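Local coordinates for sugar fermentation stimulation protein homolog (Pyrococcus furiosus, PDB 4DA2) that probably binds DNA, pairing an OB-fold domain with a calcium-binding PD-(D/E)xK nuclease-like domain, at residues Asn44-Pro49 with Lys75-Asp80; Arg82-Ala87 with Ser134-Glu139; Lys90-Glu95 with Cys103-Arg108. The protein carries 1 engineered substitution. All coordinates share one frame; numbering follows the deposited sequence.

Interaction 1 of 3, residues Asn44-Pro49 with Lys75-Asp80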
ATOM      1  N   ASN A  44       9.735   2.321  10.897  1.00 31.43           N
ATOM      2  CA  ASN A  44      10.923   2.241  11.760  1.00 26.42           C
ATOM      3  C   ASN A  44      11.956   1.194  11.353  1.00 32.10           C
ATOM      4  O   ASN A  44      13.152   1.413  11.514  1.00 27.93           O
ATOM      5  CB  ASN A  44      10.515   2.021  13.224  1.00 35.91           C
ATOM      6  CG  ASN A  44      10.369   3.322  13.992  1.00 57.53           C
ATOM      7  OD1 ASN A  44      11.071   4.303  13.728  1.00 57.04           O
ATOM      8  ND2 ASN A  44       9.462   3.332  14.960  1.00 68.40           N
ATOM      9  N   GLU A  45      11.506   0.058  10.823  1.00 26.57           N
ATOM     10  CA  GLU A  45      12.456  -0.965  10.399  1.00 28.28           C
ATOM     11  C   GLU A  45      13.198  -0.640   9.080  1.00 30.78           C
ATOM     12  O   GLU A  45      14.269  -1.193   8.813  1.00 28.55           O
ATOM     13  CB  GLU A  45      11.826  -2.358  10.430  1.00 36.90           C
ATOM     14  CG  GLU A  45      11.475  -2.764  11.869  1.00 38.44           C
ATOM     15  CD  GLU A  45      10.691  -4.063  11.981  1.00 45.25           C
ATOM     16  OE1 GLU A  45      10.838  -4.945  11.107  1.00157.26           O
ATOM     17  OE2 GLU A  45       9.936  -4.204  12.964  1.00 62.41           O
ATOM     18  N   PHE A  46      12.652   0.291   8.299  1.00 21.19           N
ATOM     19  CA  PHE A  46      13.248   0.680   7.020  1.00 17.53           C
ATOM     20  C   PHE A  46      14.067   1.957   7.123  1.00 20.28           C
ATOM     21  O   PHE A  46      15.121   2.052   6.485  1.00 23.35           O
ATOM     22  CB  PHE A  46      12.189   0.892   5.921  1.00 18.03           C
ATOM     23  CG  PHE A  46      11.596  -0.399   5.385  1.00 18.60           C
ATOM     24  CD1 PHE A  46      12.423  -1.385   4.835  1.00 21.84           C
ATOM     25  CD2 PHE A  46      10.228  -0.630   5.461  1.00 37.53           C
ATOM     26  CE1 PHE A  46      11.881  -2.583   4.348  1.00 32.96           C
ATOM     27  CE2 PHE A  46       9.674  -1.823   4.985  1.00 26.85           C
ATOM     28  CZ  PHE A  46      10.501  -2.797   4.426  1.00 27.85           C
ATOM     29  N   MET A  47      13.544   2.937   7.876  1.00 22.61           N
ATOM     30  CA  MET A  47      14.107   4.298   7.965  1.00 20.14           C
ATOM     31  C   MET A  47      15.261   4.311   8.942  1.00 25.94           C
ATOM     32  O   MET A  47      15.159   4.933  10.005  1.00 26.30           O
ATOM     33  CB  MET A  47      13.047   5.287   8.459  1.00 22.23           C
ATOM     34  CG  MET A  47      11.762   5.296   7.670  1.00 25.71           C
ATOM     35  SD  MET A  47      11.917   6.362   6.245  1.00 28.25           S
ATOM     36  CE  MET A  47      10.458   5.931   5.285  1.00 34.07           C
ATOM     37  N   ILE A  48      16.343   3.621   8.579  1.00 28.87           N
ATOM     38  CA  ILE A  48      17.525   3.468   9.434  1.00 18.50           C
ATOM     39  C   ILE A  48      18.719   4.028   8.661  1.00 21.55           C
ATOM     40  O   ILE A  48      18.949   3.646   7.510  1.00 19.63           O
ATOM     41  CB  ILE A  48      17.780   1.959   9.802  1.00 27.31           C
ATOM     42  CG1 ILE A  48      16.579   1.364  10.556  1.00 29.40           C
ATOM     43  CG2 ILE A  48      19.116   1.759  10.577  1.00 26.85           C
ATOM     44  CD1 ILE A  48      16.490   1.726  12.011  1.00 32.79           C
ATOM     45  N   PRO A  49      19.478   4.956   9.282  1.00 31.56           N
ATOM     46  CA  PRO A  49      20.656   5.506   8.594  1.00 27.40           C
ATOM     47  C   PRO A  49      21.577   4.402   8.057  1.00 14.37           C
ATOM     48  O   PRO A  49      21.915   3.449   8.793  1.00 23.39           O
ATOM     49  CB  PRO A  49      21.340   6.353   9.679  1.00 27.71           C
ATOM     50  CG  PRO A  49      20.207   6.783  10.585  1.00 22.31           C
ATOM     51  CD  PRO A  49      19.238   5.602  10.589  1.00 21.65           C
ATOM     52  N   LYS A  75      15.473  -7.928  -2.990  1.00 18.46           N
ATOM     53  CA  LYS A  75      14.468  -7.318  -3.856  1.00 16.18           C
ATOM     54  C   LYS A  75      14.224  -5.927  -3.269  1.00 18.80           C
ATOM     55  O   LYS A  75      15.050  -5.415  -2.468  1.00 16.95           O
ATOM     56  CB  LYS A  75      13.157  -8.159  -3.857  1.00 12.91           C
ATOM     57  CG  LYS A  75      13.282  -9.668  -4.190  1.00 40.40           C
ATOM     58  CD  LYS A  75      13.489  -9.926  -5.679  1.00 29.10           C
ATOM     59  CE  LYS A  75      13.237 -11.399  -6.120  1.00 28.82           C
ATOM     60  NZ  LYS A  75      14.189 -12.390  -5.510  1.00 37.68           N
ATOM     61  N   ILE A  76      13.083  -5.326  -3.609  1.00 13.06           N
ATOM     62  CA  ILE A  76      12.726  -4.011  -3.071  1.00 15.16           C
ATOM     63  C   ILE A  76      11.322  -4.025  -2.452  1.00 16.26           C
ATOM     64  O   ILE A  76      10.366  -4.405  -3.139  1.00 12.34           O
ATOM     65  CB  ILE A  76      12.790  -2.937  -4.159  1.00 16.98           C
ATOM     66  CG1 ILE A  76      14.236  -2.821  -4.691  1.00 15.10           C
ATOM     67  CG2 ILE A  76      12.318  -1.584  -3.583  1.00 13.24           C
ATOM     68  CD1 ILE A  76      14.367  -2.090  -6.052  1.00 20.22           C
ATOM     69  N   ALA A  77      11.207  -3.612  -1.181  1.00 11.16           N
ATOM     70  CA  ALA A  77       9.896  -3.399  -0.537  1.00 12.26           C
ATOM     71  C   ALA A  77       9.394  -2.027  -1.005  1.00 17.39           C
ATOM     72  O   ALA A  77      10.133  -1.049  -0.953  1.00 14.33           O
ATOM     73  CB  ALA A  77      10.048  -3.400   0.956  1.00 14.31           C
ATOM     74  N   ILE A  78       8.141  -1.947  -1.445  1.00 13.88           N
ATOM     75  CA  ILE A  78       7.621  -0.680  -1.955  1.00 12.40           C
ATOM     76  C   ILE A  78       6.898   0.009  -0.804  1.00 13.90           C
ATOM     77  O   ILE A  78       5.813  -0.437  -0.368  1.00 15.26           O
ATOM     78  CB  ILE A  78       6.667  -0.877  -3.162  1.00 10.16           C
ATOM     79  CG1 ILE A  78       7.403  -1.570  -4.329  1.00 13.53           C
ATOM     80  CG2 ILE A  78       6.088   0.495  -3.562  1.00 14.53           C
ATOM     81  CD1 ILE A  78       6.499  -2.041  -5.505  1.00 21.56           C
ATOM     82  N   ILE A  79       7.468   1.115  -0.357  1.00 13.69           N
ATOM     83  CA  ILE A  79       6.807   1.946   0.668  1.00  9.37           C
ATOM     84  C   ILE A  79       5.901   3.048   0.154  1.00 12.28           C
ATOM     85  O   ILE A  79       5.040   3.529   0.906  1.00 12.24           O
ATOM     86  CB  ILE A  79       7.833   2.554   1.655  1.00 13.19           C
ATOM     87  CG1 ILE A  79       8.726   3.583   0.967  1.00 15.52           C
ATOM     88  CG2 ILE A  79       8.619   1.424   2.336  1.00 18.01           C
ATOM     89  CD1 ILE A  79       9.084   4.783   1.865  1.00 24.18           C
ATOM     90  N   ASP A  80       6.076   3.446  -1.114  1.00 17.05           N
ATOM     91  CA  ASP A  80       5.334   4.577  -1.675  1.00 22.14           C
ATOM     92  C   ASP A  80       3.890   4.161  -1.952  1.00 20.19           C
ATOM     93  O   ASP A  80       3.632   3.253  -2.755  1.00 11.66           O
ATOM     94  CB  ASP A  80       5.998   5.089  -2.963  1.00 15.60           C
ATOM     95  CG  ASP A  80       5.340   6.370  -3.500  1.00 19.30           C
ATOM     96  OD1 ASP A  80       5.817   7.477  -3.177  1.00 23.27           O
ATOM     97  OD2 ASP A  80       4.357   6.258  -4.269  1.00 16.45           O
TER
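An apolar contact made by side chains alone joins Phe-46 and Met-47, in the loop between strands 31-36 and 52-57 of the N-terminal OB domain, to Ala-77 in strand 75-78 and Ile-79 just beyond it. Burial of hydrocarbon can hold a loop against a strand without any polar bond between them, and this pair is a compact case. The backbones stay well apart, the closest CA atoms being those of Phe-46 and Ile-79 at 9.1 Å. The Phe-46 side chain bridges the gap between the segments. With CG beside the backbone N and anti to the carbonyl carbon (chi1 -74°), the ring is directed at the strand, and its far end does the touching: Phe-46 CZ lies 3.6 Å from Ala-77 CB. Nearer the ring's root, Phe-46 CD2 meets Ile-79 CG2 at 4.1 Å. Both methyls approach the ring obliquely, and the Phe-46 and Ile-79 side chains run past each other in opposite directions. Met-47, at the centre of an inverse gamma turn, adds a second point: its chain bends at chi2 (-85°), bringing CE to 3.9 Å from Ile-79 CD1. Phe-70 of strand 65-72 also meets the Phe-46 ring, their planes about 20° apart. Since these cross-segment contacts are all between carbon atoms, this contact probably rests on dispersion and exclusion of water, and shape more than bond direction should set how the two segments fit.

Interaction 2 of 3, residues Arg82-Ala87 with Ser134-Glu139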
ATOM      1  N   ARG A  82       1.495   5.807  -3.456  1.00 15.09           N
ATOM      2  CA  ARG A  82       1.120   6.143  -4.821  1.00 14.52           C
ATOM      3  C   ARG A  82       1.493   5.037  -5.809  1.00 13.60           C
ATOM      4  O   ARG A  82       0.657   4.671  -6.662  1.00 15.43           O
ATOM      5  CB  ARG A  82       1.720   7.469  -5.285  1.00 24.95           C
ATOM      6  CG  ARG A  82       1.148   8.697  -4.649  1.00 30.04           C
ATOM      7  CD  ARG A  82       1.933   9.909  -5.124  1.00 59.41           C
ATOM      8  NE  ARG A  82       1.391  11.170  -4.629  1.00 73.34           N
ATOM      9  CZ  ARG A  82       2.072  12.312  -4.582  1.00 58.79           C
ATOM     10  NH1 ARG A  82       3.339  12.353  -4.983  1.00 62.05           N
ATOM     11  NH2 ARG A  82       1.488  13.414  -4.122  1.00 48.96           N
ATOM     12  N   LEU A  83       2.707   4.491  -5.685  1.00 16.69           N
ATOM     13  CA  LEU A  83       3.157   3.410  -6.519  1.00 17.30           C
ATOM     14  C   LEU A  83       2.313   2.165  -6.226  1.00 10.90           C
ATOM     15  O   LEU A  83       1.890   1.475  -7.150  1.00 14.21           O
ATOM     16  CB  LEU A  83       4.651   3.112  -6.291  1.00 12.81           C
ATOM     17  CG  LEU A  83       5.280   2.040  -7.177  1.00 13.39           C
ATOM     18  CD1 LEU A  83       4.899   2.154  -8.663  1.00 15.39           C
ATOM     19  CD2 LEU A  83       6.826   2.031  -7.027  1.00 10.94           C
ATOM     20  N   GLN A  84       2.122   1.861  -4.945  1.00 11.73           N
ATOM     21  CA  GLN A  84       1.234   0.732  -4.548  1.00 10.23           C
ATOM     22  C   GLN A  84      -0.126   0.878  -5.231  1.00 11.93           C
ATOM     23  O   GLN A  84      -0.645  -0.087  -5.810  1.00 13.88           O
ATOM     24  CB  GLN A  84       1.058   0.692  -3.032  1.00 11.35           C
ATOM     25  CG  GLN A  84       2.280   0.212  -2.265  1.00  9.68           C
ATOM     26  CD  GLN A  84       2.000   0.219  -0.755  1.00 10.30           C
ATOM     27  OE1 GLN A  84       0.845   0.323  -0.343  1.00 15.26           O
ATOM     28  NE2 GLN A  84       3.027   0.071   0.052  1.00 14.80           N
ATOM     29  N   GLY A  85      -0.698   2.079  -5.177  1.00 14.53           N
ATOM     30  CA  GLY A  85      -1.969   2.358  -5.829  1.00 16.50           C
ATOM     31  C   GLY A  85      -1.909   2.145  -7.339  1.00 17.65           C
ATOM     32  O   GLY A  85      -2.833   1.593  -7.921  1.00 18.10           O
ATOM     33  N   LYS A  86      -0.811   2.547  -7.976  1.00 15.63           N
ATOM     34  CA  LYS A  86      -0.659   2.376  -9.439  1.00 12.18           C
ATOM     35  C   LYS A  86      -0.611   0.876  -9.767  1.00 15.68           C
ATOM     36  O   LYS A  86      -1.195   0.438 -10.771  1.00 16.52           O
ATOM     37  CB  LYS A  86       0.606   3.063  -9.962  1.00 14.86           C
ATOM     38  CG  LYS A  86       0.525   4.589 -10.010  1.00 21.01           C
ATOM     39  CD  LYS A  86       1.628   5.134 -10.912  1.00 40.54           C
ATOM     40  CE  LYS A  86       1.528   6.647 -11.098  1.00 38.34           C
ATOM     41  NZ  LYS A  86       2.341   7.367 -10.089  1.00 56.56           N
ATOM     42  N   ALA A  87       0.059   0.111  -8.899  1.00 14.63           N
ATOM     43  CA  ALA A  87       0.154  -1.360  -9.018  1.00 16.78           C
ATOM     44  C   ALA A  87      -1.252  -1.975  -8.896  1.00 14.29           C
ATOM     45  O   ALA A  87      -1.661  -2.802  -9.722  1.00 15.61           O
ATOM     46  CB  ALA A  87       1.062  -1.923  -7.960  1.00 13.78           C
ATOM     47  N   SER A 134      -1.397   0.221   2.775  1.00 14.45           N
ATOM     48  CA  SER A 134      -0.032  -0.295   2.770  1.00 10.93           C
ATOM     49  C   SER A 134       0.169  -1.294   3.904  1.00 10.16           C
ATOM     50  O   SER A 134      -0.155  -1.002   5.065  1.00 16.69           O
ATOM     51  CB  SER A 134       0.957   0.845   2.940  1.00 11.26           C
ATOM     52  OG  SER A 134       2.302   0.350   2.960  1.00 16.21           O
ATOM     53  N   ALA A 135       0.726  -2.456   3.569  1.00 10.51           N
ATOM     54  CA  ALA A 135       1.086  -3.454   4.586  1.00 11.14           C
ATOM     55  C   ALA A 135       2.515  -3.918   4.421  1.00 12.93           C
ATOM     56  O   ALA A 135       2.788  -4.967   3.827  1.00 12.90           O
ATOM     57  CB  ALA A 135       0.117  -4.652   4.543  1.00 13.21           C
ATOM     58  N   VAL A 136       3.446  -3.113   4.910  1.00 15.99           N
ATOM     59  CA  VAL A 136       4.866  -3.399   4.674  1.00 14.68           C
ATOM     60  C   VAL A 136       5.639  -3.631   5.983  1.00 16.19           C
ATOM     61  O   VAL A 136       6.890  -3.551   6.013  1.00 20.74           O
ATOM     62  CB  VAL A 136       5.550  -2.356   3.729  1.00 17.65           C
ATOM     63  CG1 VAL A 136       4.940  -2.460   2.301  1.00 18.67           C
ATOM     64  CG2 VAL A 136       5.428  -0.924   4.274  1.00 13.78           C
ATOM     65  N   LEU A 137       4.899  -3.918   7.050  1.00 15.98           N
ATOM     66  CA  LEU A 137       5.502  -4.327   8.316  1.00 15.83           C
ATOM     67  C   LEU A 137       5.571  -5.852   8.344  1.00 24.10           C
ATOM     68  O   LEU A 137       4.560  -6.525   8.136  1.00 16.95           O
ATOM     69  CB  LEU A 137       4.686  -3.792   9.498  1.00 13.54           C
ATOM     70  CG  LEU A 137       5.186  -4.167  10.904  1.00 14.28           C
ATOM     71  CD1 LEU A 137       6.525  -3.502  11.248  1.00 24.58           C
ATOM     72  CD2 LEU A 137       4.148  -3.893  11.975  1.00 26.60           C
ATOM     73  N   ARG A 138       6.765  -6.399   8.553  1.00 17.08           N
ATOM     74  CA  ARG A 138       6.965  -7.839   8.442  1.00 17.14           C
ATOM     75  C   ARG A 138       7.048  -8.506   9.792  1.00 32.57           C
ATOM     76  O   ARG A 138       7.733  -8.028  10.692  1.00 21.07           O
ATOM     77  CB  ARG A 138       8.249  -8.146   7.676  1.00 17.17           C
ATOM     78  CG  ARG A 138       8.676  -9.636   7.720  1.00 18.09           C
ATOM     79  CD  ARG A 138      10.117  -9.842   7.272  1.00 26.39           C
ATOM     80  NE  ARG A 138      10.365  -9.242   5.968  1.00 25.46           N
ATOM     81  CZ  ARG A 138      10.022  -9.784   4.800  1.00 23.74           C
ATOM     82  NH1 ARG A 138       9.406 -10.962   4.761  1.00 39.48           N
ATOM     83  NH2 ARG A 138      10.282  -9.136   3.671  1.00 23.91           N
ATOM     84  N   GLU A 139       6.343  -9.617   9.914  1.00 19.35           N
ATOM     85  CA  GLU A 139       6.571 -10.566  11.004  1.00 29.23           C
ATOM     86  C   GLU A 139       6.616 -11.953  10.385  1.00 25.12           C
ATOM     87  O   GLU A 139       5.579 -12.554  10.094  1.00 22.05           O
ATOM     88  CB  GLU A 139       5.487 -10.494  12.073  1.00 25.30           C
ATOM     89  CG  GLU A 139       5.720 -11.473  13.235  1.00 25.76           C
ATOM     90  CD  GLU A 139       4.476 -11.704  14.063  1.00 40.72           C
ATOM     91  OE1 GLU A 139       4.071 -10.780  14.810  1.00 32.84           O
ATOM     92  OE2 GLU A 139       3.911 -12.817  13.966  1.00 38.42           O
TER
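Gln-84 of helix 81-93 reaches across to Ser-134 on the long strand 127-139 of the PD-(D/E)xK domain; the same strand carries Glu-131 and Thr-132, two of the calcium ligands. Here a buried amide divides its N-H groups between two neighbours. The polar part across the contact is a single hydrogen bond: Gln-84 NE2 donates to Ser-134 OG over 3.0 Å with an N-H...O angle of 166°, and the hydroxyl lies only 5° out of the amide plane. The same NE2 also bonds Ile-78 O, so one nitrogen grips both the preceding strand 75-78 and strand 127-139. The glutamine chain, extended beyond CG (chi2 180°), is long enough to deliver the amide there from the helix. A leucine here would probably leave Ile-78 O and Ser-134 OG without this shared donor and strand 127-139 less firmly tied to the helix. Van der Waals contact completes the account. Val-136 CG1 borders the amide 3.9 Å from Gln-84 NE2, while on the carbonyl side Gln-84 OE1 rests 3.3 Å from both CA and CB of Ser-134.

Interaction 3 of 3, residues Lys90-Glu95 with Cys103-Arg108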
ATOM      1  N   LYS A  90      -3.163  -1.390 -12.022  1.00 17.86           N
ATOM      2  CA  LYS A  90      -2.769  -2.306 -13.086  1.00 19.81           C
ATOM      3  C   LYS A  90      -3.453  -3.651 -12.918  1.00 14.36           C
ATOM      4  O   LYS A  90      -3.915  -4.255 -13.897  1.00 21.12           O
ATOM      5  CB  LYS A  90      -1.243  -2.454 -13.128  1.00 24.19           C
ATOM      6  CG  LYS A  90      -0.564  -1.186 -13.624  1.00 22.71           C
ATOM      7  CD  LYS A  90      -0.666  -1.126 -15.145  1.00 37.31           C
ATOM      8  CE  LYS A  90      -0.183   0.192 -15.633  1.00 26.04           C
ATOM      9  NZ  LYS A  90      -0.109   0.239 -17.117  1.00 48.10           N
ATOM     10  N   ILE A  91      -3.497  -4.132 -11.673  1.00 11.61           N
ATOM     11  CA  ILE A  91      -4.253  -5.345 -11.346  1.00 16.74           C
ATOM     12  C   ILE A  91      -5.720  -5.243 -11.807  1.00 22.58           C
ATOM     13  O   ILE A  91      -6.259  -6.182 -12.436  1.00 17.16           O
ATOM     14  CB  ILE A  91      -4.125  -5.684  -9.851  1.00 14.02           C
ATOM     15  CG1 ILE A  91      -2.694  -6.151  -9.559  1.00 18.06           C
ATOM     16  CG2 ILE A  91      -5.164  -6.735  -9.415  1.00 14.73           C
ATOM     17  CD1 ILE A  91      -2.392  -6.283  -8.089  1.00 14.18           C
ATOM     18  N   ILE A  92      -6.358  -4.103 -11.533  1.00 15.87           N
ATOM     19  CA  ILE A  92      -7.741  -3.862 -11.998  1.00 14.51           C
ATOM     20  C   ILE A  92      -7.832  -3.834 -13.539  1.00 16.51           C
ATOM     21  O   ILE A  92      -8.722  -4.470 -14.151  1.00 20.82           O
ATOM     22  CB  ILE A  92      -8.365  -2.585 -11.356  1.00 14.27           C
ATOM     23  CG1 ILE A  92      -8.474  -2.722  -9.820  1.00 14.57           C
ATOM     24  CG2 ILE A  92      -9.752  -2.217 -11.975  1.00 17.65           C
ATOM     25  CD1 ILE A  92      -9.286  -3.929  -9.291  1.00 20.15           C
ATOM     26  N   GLU A  93      -6.910  -3.104 -14.159  1.00 18.47           N
ATOM     27  CA  GLU A  93      -6.853  -2.948 -15.616  1.00 20.12           C
ATOM     28  C   GLU A  93      -6.730  -4.286 -16.322  1.00 25.77           C
ATOM     29  O   GLU A  93      -7.460  -4.555 -17.289  1.00 21.28           O
ATOM     30  CB  GLU A  93      -5.653  -2.096 -16.015  1.00 15.87           C
ATOM     31  CG  GLU A  93      -5.930  -0.610 -16.057  1.00 65.27           C
ATOM     32  CD  GLU A  93      -4.675   0.214 -16.291  1.00 43.43           C
ATOM     33  OE1 GLU A  93      -3.866  -0.155 -17.180  1.00 41.56           O
ATOM     34  OE2 GLU A  93      -4.506   1.236 -15.587  1.00 44.65           O
ATOM     35  N   LYS A  94      -5.813  -5.112 -15.825  1.00 23.92           N
ATOM     36  CA  LYS A  94      -5.479  -6.402 -16.441  1.00 26.28           C
ATOM     37  C   LYS A  94      -6.467  -7.503 -16.018  1.00 20.15           C
ATOM     38  O   LYS A  94      -6.352  -8.658 -16.450  1.00 22.59           O
ATOM     39  CB  LYS A  94      -4.041  -6.791 -16.081  1.00 17.92           C
ATOM     40  CG  LYS A  94      -2.965  -5.940 -16.762  1.00 21.33           C
ATOM     41  CD  LYS A  94      -1.589  -6.324 -16.240  1.00 28.11           C
ATOM     42  CE  LYS A  94      -0.545  -5.258 -16.555  1.00 44.45           C
ATOM     43  NZ  LYS A  94      -0.179  -5.192 -17.991  1.00 76.07           N
ATOM     44  N   GLU A  95      -7.423  -7.117 -15.164  1.00 17.42           N
ATOM     45  CA  GLU A  95      -8.444  -8.004 -14.572  1.00 18.70           C
ATOM     46  C   GLU A  95      -7.862  -9.253 -13.923  1.00 23.55           C
ATOM     47  O   GLU A  95      -8.312 -10.368 -14.187  1.00 21.95           O
ATOM     48  CB  GLU A  95      -9.503  -8.366 -15.638  1.00 21.33           C
ATOM     49  CG  GLU A  95     -10.117  -7.156 -16.293  1.00 21.95           C
ATOM     50  CD  GLU A  95     -11.161  -7.516 -17.343  1.00 34.02           C
ATOM     51  OE1 GLU A  95     -10.899  -7.273 -18.536  1.00 44.19           O
ATOM     52  OE2 GLU A  95     -12.227  -8.046 -16.977  1.00 48.31           O
ATOM     53  N   CYS A 103     -14.805  -5.210 -14.336  1.00 20.76           N
ATOM     54  CA  CYS A 103     -14.960  -4.020 -13.491  1.00 29.08           C
ATOM     55  C   CYS A 103     -13.836  -3.037 -13.757  1.00 18.16           C
ATOM     56  O   CYS A 103     -12.704  -3.439 -14.051  1.00 30.70           O
ATOM     57  CB  CYS A 103     -14.905  -4.380 -12.009  1.00 18.82           C
ATOM     58  SG  CYS A 103     -16.003  -5.661 -11.461  1.00 24.62           S
ATOM     59  N   ARG A 104     -14.136  -1.747 -13.612  1.00 15.24           N
ATOM     60  CA  ARG A 104     -13.129  -0.702 -13.789  1.00 26.00           C
ATOM     61  C   ARG A 104     -13.323   0.451 -12.802  1.00 19.88           C
ATOM     62  O   ARG A 104     -14.431   0.655 -12.292  1.00 16.63           O
ATOM     63  CB  ARG A 104     -13.188  -0.158 -15.213  1.00 24.67           C
ATOM     64  CG  ARG A 104     -14.536   0.459 -15.571  1.00 33.55           C
ATOM     65  CD  ARG A 104     -14.606   0.946 -16.988  1.00 36.36           C
ATOM     66  NE  ARG A 104     -15.839   1.715 -17.163  1.00 38.11           N
ATOM     67  CZ  ARG A 104     -15.895   3.036 -17.296  1.00 85.69           C
ATOM     68  NH1 ARG A 104     -14.785   3.774 -17.322  1.00 30.15           N
ATOM     69  NH2 ARG A 104     -17.076   3.618 -17.421  1.00 38.81           N
ATOM     70  N   ILE A 105     -12.252   1.212 -12.548  1.00 17.63           N
ATOM     71  CA  ILE A 105     -12.356   2.395 -11.651  1.00 15.67           C
ATOM     72  C   ILE A 105     -13.128   3.491 -12.394  1.00 19.57           C
ATOM     73  O   ILE A 105     -12.832   3.787 -13.557  1.00 26.81           O
ATOM     74  CB  ILE A 105     -10.945   2.887 -11.185  1.00 13.93           C
ATOM     75  CG1 ILE A 105     -10.272   1.785 -10.345  1.00 17.00           C
ATOM     76  CG2 ILE A 105     -11.049   4.200 -10.383  1.00 16.52           C
ATOM     77  CD1 ILE A 105      -8.726   1.849 -10.298  1.00 17.18           C
ATOM     78  N   ILE A 106     -14.135   4.057 -11.734  1.00 26.40           N
ATOM     79  CA  ILE A 106     -14.885   5.185 -12.281  1.00 22.82           C
ATOM     80  C   ILE A 106     -14.691   6.464 -11.465  1.00 27.10           C
ATOM     81  O   ILE A 106     -14.912   7.570 -11.976  1.00 23.18           O
ATOM     82  CB  ILE A 106     -16.399   4.862 -12.461  1.00 28.37           C
ATOM     83  CG1 ILE A 106     -17.076   4.540 -11.114  1.00 26.82           C
ATOM     84  CG2 ILE A 106     -16.586   3.723 -13.459  1.00 24.71           C
ATOM     85  CD1 ILE A 106     -18.607   4.581 -11.146  1.00 26.10           C
ATOM     86  N   LYS A 107     -14.276   6.329 -10.202  1.00 20.57           N
ATOM     87  CA  LYS A 107     -13.988   7.509  -9.373  1.00 28.61           C
ATOM     88  C   LYS A 107     -12.824   7.203  -8.467  1.00 33.81           C
ATOM     89  O   LYS A 107     -12.750   6.107  -7.910  1.00 19.33           O
ATOM     90  CB  LYS A 107     -15.161   7.896  -8.474  1.00 21.27           C
ATOM     91  CG  LYS A 107     -16.331   8.599  -9.144  1.00 55.14           C
ATOM     92  CD  LYS A 107     -17.436   8.906  -8.129  1.00 33.86           C
ATOM     93  CE  LYS A 107     -18.607   9.639  -8.782  1.00 47.06           C
ATOM     94  NZ  LYS A 107     -19.763   9.767  -7.853  1.00 47.76           N
ATOM     95  N   ARG A 108     -11.934   8.181  -8.328  1.00 17.99           N
ATOM     96  CA  ARG A 108     -10.822   8.116  -7.359  1.00 24.99           C
ATOM     97  C   ARG A 108     -11.116   9.075  -6.211  1.00 24.34           C
ATOM     98  O   ARG A 108     -11.619  10.175  -6.419  1.00 20.46           O
ATOM     99  CB  ARG A 108      -9.482   8.443  -8.010  1.00 25.94           C
ATOM    100  CG  ARG A 108      -8.991   7.367  -8.989  1.00 18.32           C
ATOM    101  CD  ARG A 108      -7.924   7.891  -9.935  1.00 30.99           C
ATOM    102  NE  ARG A 108      -7.706   6.933 -11.025  1.00 33.91           N
ATOM    103  CZ  ARG A 108      -6.672   6.958 -11.860  1.00 72.40           C
ATOM    104  NH1 ARG A 108      -5.734   7.890 -11.746  1.00134.46           N
ATOM    105  NH2 ARG A 108      -6.572   6.042 -12.813  1.00252.83           N
TER
HETATM  106  O   HOH W   1     -10.828  -3.431 -16.043  1.00 32.06           O
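Ile-92, in the last turn of helix 81-93, has CG1 anti to the carbonyl carbon (chi1 -62°), which leaves CG2 anti to the backbone N, and it is this second branch that is brought against the edge strand 104-108. The methyl meets backbone before side chain: Ile-92 CG2 lies 3.8 Å from Cys-103 O and 4.1 Å from Arg-104 CA. Its side-chain neighbour is Ile-105, where Ile-92 CG2 and Ile-105 CG1 come to 4.4 Å, a loose touch. Beside this methyl contact a water joins the two backbones, donating to Ile-92 O at 3.0 Å and to Cys-103 O at 2.7 Å. Ile-92 O also accepts from Glu-95 N at 3.1 Å, within the Schellman motif that ends the helix, so this carbonyl serves two donors. On the strand side, Cys-103 is disulfide-bonded to Cys-123, and strand 104-108 pairs with strand 115-122. The example illustrates a general rule, that two carbonyl oxygens, both acceptors, cannot hydrogen-bond to each other and need a donor between them. Here the bridging water supplies both hydrogens, while the neighbouring isoleucine methyl provides the apolar part of the contact between helix end and strand.

In the fold
The three contacts follow the chain from the OB domain into the PD-(D/E)xK domain. Interaction 1 closes before interaction 2 opens, and interaction 3 is nested inside the loop that interaction 2 closes. Interactions 1 and 2 have centres about 11 Å apart and touch, for instance where Phe-46 CE2 packs on Val-136 O at 3.4 Å. Interactions 2 and 3, centres about 17 Å apart, share helix 81-93 and reach the same mixed sheet. The centres of interactions 1 and 3 are about 27 Å apart, on opposite sides of the chain's centre. Helix 81-93 follows strand 75-78 and carries interactions 2 and 3, both within the nuclease-like domain, while interaction 1 meets interaction 2 where the two domains adjoin.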